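Local atomic coordinates of NmrA family protein (Shigella flexneri 2a, PDB entry 3QVO), a protein that is of unknown function but, as a Rossmann-fold member of the NmrA family, probably binds NAD(P). Residues D180-S185 and N222-D227. Sequence-based numbering, arbitrary orientation.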
# COMPACT_ATOMS: atom_id res chain seq x y z
N ASP A 180 15.34 4.94 -5.98
CA ASP A 180 16.59 4.20 -5.73
C ASP A 180 16.34 3.19 -4.61
O ASP A 180 16.24 3.55 -3.43
CB ASP A 180 17.73 5.18 -5.38
CG ASP A 180 19.10 4.50 -5.33
OD1 ASP A 180 19.21 3.34 -5.75
OD2 ASP A 180 20.08 5.14 -4.87
N TYR A 181 16.20 1.92 -4.97
CA TYR A 181 15.81 0.93 -3.99
C TYR A 181 16.24 -0.47 -4.33
O TYR A 181 16.71 -0.76 -5.45
CB TYR A 181 14.30 0.99 -3.75
CG TYR A 181 13.44 0.47 -4.87
CD1 TYR A 181 13.18 -0.89 -5.03
CD2 TYR A 181 12.85 1.35 -5.77
CE1 TYR A 181 12.39 -1.35 -6.06
CE2 TYR A 181 12.05 0.89 -6.81
CZ TYR A 181 11.82 -0.46 -6.95
OH TYR A 181 11.02 -0.89 -7.98
N GLU A 182 16.12 -1.31 -3.31
CA GLU A 182 16.41 -2.74 -3.37
C GLU A 182 15.50 -3.41 -2.34
O GLU A 182 15.01 -2.75 -1.44
CB GLU A 182 17.89 -3.04 -3.11
CG GLU A 182 18.39 -2.72 -1.70
CD GLU A 182 19.91 -2.88 -1.56
OE1 GLU A 182 20.56 -3.35 -2.52
OE2 GLU A 182 20.45 -2.51 -0.49
N LEU A 183 15.30 -4.71 -2.51
CA LEU A 183 14.29 -5.45 -1.81
C LEU A 183 14.89 -6.58 -1.03
O LEU A 183 15.81 -7.24 -1.48
CB LEU A 183 13.35 -6.06 -2.84
CG LEU A 183 12.71 -5.09 -3.82
CD1 LEU A 183 11.96 -5.87 -4.89
CD2 LEU A 183 11.78 -4.14 -3.05
N THR A 184 14.32 -6.84 0.14
CA THR A 184 14.76 -7.92 1.01
C THR A 184 13.56 -8.76 1.27
O THR A 184 12.43 -8.23 1.33
CB THR A 184 15.29 -7.37 2.35
OG1 THR A 184 14.40 -6.35 2.83
CG2 THR A 184 16.68 -6.79 2.20
N SER A 185 13.76 -10.06 1.44
CA SER A 185 12.64 -10.96 1.68
C SER A 185 12.21 -11.00 3.17
O SER A 185 12.87 -10.40 4.06
CB SER A 185 12.95 -12.36 1.13
OG SER A 185 13.99 -12.96 1.87
N ASN A 222 14.52 -0.80 0.84
CA ASN A 222 15.46 0.23 1.29
C ASN A 222 16.32 0.83 0.14
O ASN A 222 16.57 0.18 -0.86
CB ASN A 222 16.39 -0.34 2.37
CG ASN A 222 17.42 -1.27 1.80
OD1 ASN A 222 17.16 -2.46 1.65
ND2 ASN A 222 18.61 -0.74 1.45
N GLN A 223 16.78 2.06 0.33
CA GLN A 223 17.73 2.70 -0.56
C GLN A 223 19.08 2.00 -0.37
O GLN A 223 19.44 1.67 0.77
CB GLN A 223 17.81 4.19 -0.20
CG GLN A 223 18.70 5.06 -1.06
CD GLN A 223 18.47 6.57 -0.78
OE1 GLN A 223 17.31 7.05 -0.67
NE2 GLN A 223 19.57 7.32 -0.68
N PRO A 224 19.80 1.69 -1.45
CA PRO A 224 21.09 1.05 -1.27
C PRO A 224 22.11 1.98 -0.64
O PRO A 224 22.04 3.19 -0.85
CB PRO A 224 21.53 0.72 -2.70
CG PRO A 224 20.29 0.69 -3.51
CD PRO A 224 19.36 1.67 -2.86
N GLY A 225 23.06 1.40 0.09
CA GLY A 225 24.17 2.18 0.68
C GLY A 225 23.70 3.16 1.75
O GLY A 225 24.13 4.30 1.79
N THR A 226 22.77 2.72 2.60
CA THR A 226 22.30 3.53 3.72
C THR A 226 22.28 2.65 4.96
O THR A 226 21.45 2.82 5.86
CB THR A 226 20.88 4.06 3.46
OG1 THR A 226 19.99 2.95 3.28
CG2 THR A 226 20.87 4.98 2.25
N ASP A 227 23.18 1.68 4.96
CA ASP A 227 23.30 0.75 6.06
C ASP A 227 23.81 1.58 7.27
O ASP A 227 24.51 2.56 7.09
CB ASP A 227 24.27 -0.38 5.67
CG ASP A 227 24.39 -1.46 6.74
OD1 ASP A 227 23.36 -1.93 7.27
OD2 ASP A 227 25.57 -1.82 7.03
O HOH W 1 15.10 6.14 -1.99
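E182 and N222 face each other as an antiparallel hydrogen-bonded pair where the short strand 182-184 runs beside the end of strand 217-222, at the margin of the mixed sheet of this Rossmann fold. N222 N gives a nearly straight bond to E182 O (3.0 Å, 164° at the hydrogen); the return bond, E182 N to N222 O, is more bent at 139°. Just beyond the pair, the CA-H groups of Y181 and Q223 point at N222 O and D180 O, extending the backbone contact by two weaker C-H...O approaches.

The same two residues also join through their side chains. From CB, which lies loosely by N222 O, the chain of E182 turns so that CG sits between the backbone N and the carbonyl carbon. That brings E182 CG 3.5 Å from N222 O and close to the OD1 of the asparagine. Extended beyond CG, the chain carries CD past N222 ND2 and alongside the ring of P224 near its CG, the two side chains running in opposite directions. OE1 skirts CB and CG of the proline, while E182 OE2 touches P224 CA and takes a hydrogen bond from N222 ND2 (3.2 Å) on its anti lone pair, nearly in the plane of the amide although the two flat groups are 62° apart. N222 OD1 is buried here without a polar partner. K191 packs on both side chains.

At the CD edge of P224, on the side away from E182, D180 OD1 lies 3.3 Å from P224 CD. One water bridges D180 O to Q223 OE1. The loop turns back on itself around Q223 O, which accepts a short bond from N222 ND2, well above the carbonyl plane, and another from T226 OG1 at 2.9 Å, the two donors arriving from opposite faces of that plane.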